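Peptidoglycan-recognition protein SA (PDB 1SXR) binds peptidoglycan of Gram-positive bacteria as a secreted pattern recognition receptor and activates the Toll pathway of innate immunity in the fruit fly. Local coordinates at residues 147-152 / 162-167. Residues are numbered along the deposited sequence; the frame is centred on the assembly and turned at random.
Sequences LIAGSQ and TLYNEI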
ATOM      1  N   LEU A 147      -5.350 -11.500  -0.119  1.00 15.67           N
ATOM      2  CA  LEU A 147      -5.258 -10.248   0.640  1.00 15.07           C
ATOM      3  C   LEU A 147      -4.757 -10.558   2.043  1.00 15.38           C
ATOM      4  O   LEU A 147      -5.336 -11.391   2.755  1.00 14.84           O
ATOM      5  CB  LEU A 147      -6.644  -9.590   0.722  1.00 14.77           C
ATOM      6  CG  LEU A 147      -6.710  -8.255   1.477  1.00 14.34           C
ATOM      7  CD1 LEU A 147      -6.171  -7.179   0.553  1.00 16.57           C
ATOM      8  CD2 LEU A 147      -8.135  -7.916   1.908  1.00 17.24           C
ATOM      9  N   ILE A 148      -3.695  -9.890   2.470  1.00 14.24           N
ATOM     10  CA  ILE A 148      -3.211 -10.083   3.839  1.00 13.89           C
ATOM     11  C   ILE A 148      -2.833  -8.757   4.486  1.00 13.27           C
ATOM     12  O   ILE A 148      -2.600  -7.771   3.799  1.00 13.33           O
ATOM     13  CB  ILE A 148      -1.976 -11.012   3.893  1.00 13.92           C
ATOM     14  CG1 ILE A 148      -0.838 -10.455   3.026  1.00 14.88           C
ATOM     15  CG2 ILE A 148      -2.314 -12.406   3.366  1.00 14.69           C
ATOM     16  CD1 ILE A 148       0.455 -11.258   3.187  1.00 15.35           C
ATOM     17  N   ALA A 149      -2.812  -8.773   5.817  1.00 13.41           N
ATOM     18  CA  ALA A 149      -2.261  -7.682   6.627  1.00 12.06           C
ATOM     19  C   ALA A 149      -0.757  -7.844   6.833  1.00 12.75           C
ATOM     20  O   ALA A 149      -0.239  -8.947   6.997  1.00 12.93           O
ATOM     21  CB  ALA A 149      -2.954  -7.644   7.994  1.00 13.27           C
ATOM     22  N   GLY A 150      -0.045  -6.725   6.874  1.00 11.47           N
ATOM     23  CA  GLY A 150       1.382  -6.788   7.155  1.00 11.32           C
ATOM     24  C   GLY A 150       1.721  -7.625   8.374  1.00 12.17           C
ATOM     25  O   GLY A 150       2.689  -8.377   8.368  1.00 12.44           O
ATOM     26  N   SER A 151       0.921  -7.458   9.422  1.00 12.93           N
ATOM     27  CA  SER A 151       1.162  -8.105  10.710  1.00 13.03           C
ATOM     28  C   SER A 151       1.109  -9.625  10.620  1.00 13.92           C
ATOM     29  O   SER A 151       1.639 -10.325  11.497  1.00 14.82           O
ATOM     30  CB  SER A 151       0.179  -7.574  11.754  1.00 13.49           C
ATOM     31  OG  SER A 151      -1.157  -7.920  11.415  1.00 16.08           O
ATOM     32  N   GLN A 152       0.495 -10.136   9.559  1.00 13.53           N
ATOM     33  CA  GLN A 152       0.399 -11.602   9.425  1.00 14.19           C
ATOM     34  C   GLN A 152       1.710 -12.234   9.005  1.00 15.01           C
ATOM     35  O   GLN A 152       1.900 -13.439   9.194  1.00 15.97           O
ATOM     36  CB  GLN A 152      -0.691 -11.987   8.424  1.00 13.89           C
ATOM     37  CG  GLN A 152      -2.074 -11.586   8.846  1.00 14.20           C
ATOM     38  CD  GLN A 152      -3.106 -12.005   7.822  1.00 16.13           C
ATOM     39  OE1 GLN A 152      -3.624 -11.181   7.069  1.00 15.57           O
ATOM     40  NE2 GLN A 152      -3.404 -13.320   7.776  1.00 16.99           N
ATOM     41  N   THR A 162      -7.749  -2.405  14.546  1.00 17.20           N
ATOM     42  CA  THR A 162      -9.104  -2.087  14.089  1.00 17.67           C
ATOM     43  C   THR A 162      -9.248  -2.273  12.578  1.00 17.37           C
ATOM     44  O   THR A 162     -10.244  -2.802  12.068  1.00 17.83           O
ATOM     45  CB  THR A 162      -9.499  -0.680  14.514  1.00 17.95           C
ATOM     46  OG1 THR A 162      -9.605  -0.646  15.949  1.00 20.02           O
ATOM     47  CG2 THR A 162     -10.909  -0.354  14.029  1.00 18.47           C
ATOM     48  N   LEU A 163      -8.227  -1.852  11.851  1.00 16.23           N
ATOM     49  CA  LEU A 163      -8.264  -2.017  10.412  1.00 15.50           C
ATOM     50  C   LEU A 163      -8.062  -3.491   9.991  1.00 15.61           C
ATOM     51  O   LEU A 163      -8.690  -3.969   9.045  1.00 15.18           O
ATOM     52  CB  LEU A 163      -7.246  -1.077   9.765  1.00 15.51           C
ATOM     53  CG  LEU A 163      -7.081  -1.144   8.240  1.00 14.93           C
ATOM     54  CD1 LEU A 163      -8.411  -1.091   7.483  1.00 17.41           C
ATOM     55  CD2 LEU A 163      -6.159  -0.012   7.782  1.00 14.59           C
ATOM     56  N   TYR A 164      -7.204  -4.205  10.710  1.00 15.78           N
ATOM     57  CA  TYR A 164      -6.980  -5.627  10.468  1.00 16.68           C
ATOM     58  C   TYR A 164      -8.292  -6.374  10.628  1.00 17.53           C
ATOM     59  O   TYR A 164      -8.623  -7.225   9.795  1.00 17.51           O
ATOM     60  CB  TYR A 164      -5.942  -6.178  11.420  1.00 16.97           C
ATOM     61  CG  TYR A 164      -5.667  -7.655  11.250  1.00 17.62           C
ATOM     62  CD1 TYR A 164      -5.658  -8.251   9.997  1.00 19.82           C
ATOM     63  CD2 TYR A 164      -5.379  -8.445  12.348  1.00 20.20           C
ATOM     64  CE1 TYR A 164      -5.389  -9.620   9.853  1.00 20.52           C
ATOM     65  CE2 TYR A 164      -5.106  -9.805  12.211  1.00 21.54           C
ATOM     66  CZ  TYR A 164      -5.114 -10.376  10.961  1.00 20.40           C
ATOM     67  OH  TYR A 164      -4.847 -11.718  10.837  1.00 20.46           O
ATOM     68  N   ASN A 165      -9.044  -6.044  11.684  1.00 17.96           N
ATOM     69  CA  ASN A 165     -10.337  -6.694  11.885  1.00 19.67           C
ATOM     70  C   ASN A 165     -11.293  -6.462  10.726  1.00 20.04           C
ATOM     71  O   ASN A 165     -12.064  -7.358  10.375  1.00 21.59           O
ATOM     72  CB  ASN A 165     -10.975  -6.282  13.214  1.00 19.86           C
ATOM     73  CG  ASN A 165     -10.259  -6.877  14.403  1.00 21.86           C
ATOM     74  OD1 ASN A 165      -9.572  -7.894  14.281  1.00 24.93           O
ATOM     75  ND2 ASN A 165     -10.399  -6.237  15.571  1.00 25.36           N
ATOM     76  N   GLU A 166     -11.252  -5.269  10.137  1.00 20.01           N
ATOM     77  CA  GLU A 166     -12.053  -4.965   8.959  1.00 21.06           C
ATOM     78  C   GLU A 166     -11.636  -5.791   7.736  1.00 21.26           C
ATOM     79  O   GLU A 166     -12.481  -6.429   7.111  1.00 21.88           O
ATOM     80  CB  GLU A 166     -12.045  -3.450   8.665  1.00 21.29           C
ATOM     81  CG  GLU A 166     -12.661  -3.013   7.340  1.00 22.92           C
ATOM     82  CD  GLU A 166     -14.173  -3.223   7.251  1.00 28.34           C
ATOM     83  OE1 GLU A 166     -14.862  -3.240   8.296  1.00 30.55           O
ATOM     84  OE2 GLU A 166     -14.684  -3.362   6.122  1.00 29.70           O
ATOM     85  N   ILE A 167     -10.353  -5.786   7.371  1.00 20.37           N
ATOM     86  CA  ILE A 167      -9.961  -6.491   6.145  1.00 21.44           C
ATOM     87  C   ILE A 167     -10.164  -8.010   6.234  1.00 21.62           C
ATOM     88  O   ILE A 167     -10.315  -8.688   5.219  1.00 20.67           O
ATOM     89  CB  ILE A 167      -8.524  -6.131   5.708  1.00 21.61           C
ATOM     90  CG1 ILE A 167      -7.506  -6.699   6.676  1.00 22.09           C
ATOM     91  CG2 ILE A 167      -8.349  -4.613   5.582  1.00 22.80           C
ATOM     92  CD1 ILE A 167      -6.084  -6.598   6.170  1.00 25.94           C
TER
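Tyr164 has its CG trans to N (chi1 179°), which sends the ring from helix 161-167 to the end of strand 145-149, where Ala149 and Gln152 receive it. The amide chain of Gln152 is extended beyond CG and passes the ring at about a right angle, amide and ring planes 42° apart. Most of the contact follows the CD1-CE1-OH side of the tyrosine, approached obliquely by Ala149 CB, which lies 3.4 Å from Tyr164 CD1, and by Gln152 OE1. Gln152 CG reaches Tyr164 OH at 3.4 Å. Ser151 OG sits more loosely over one ring face, 4.4 Å from Tyr164 CD2. One turn further along the helix, Ile167 CD1 packs on Ala149 CB at 3.8 Å. Leu147 CD2 approaches Ile167 CB at 4.2 Å; the same strand face therefore supplies both leucine and alanine to the isoleucine.

Gln152 also closes the turn after the strand. Gln152 OE1 accepts a nearly straight bond from Ala149 N (2.8 Å, 170° at the hydrogen), the donor somewhat out of the carbonyl plane, while Gln152 N bonds back to Ala149 O. Trp173 NE1 is a second donor to Gln152 OE1, and Gln152 NE2 is bonded to Leu174 O, so both ends of the amide are held and its rotation is fixed. With Gln152 replaced by an alanine, Ala149 N and Trp173 NE1 would probably lose their shared acceptor, and a gap is likely to open beside the tyrosine hydroxyl.

No hydrogen bond joins the two segments directly. Between them the short helix meets this outermost strand of the amidase-type sheet by van der Waals packing alone, whereas polar bonding within 147-152 and to the chain around Trp173 sets the shape of the surface on which Tyr164 rests.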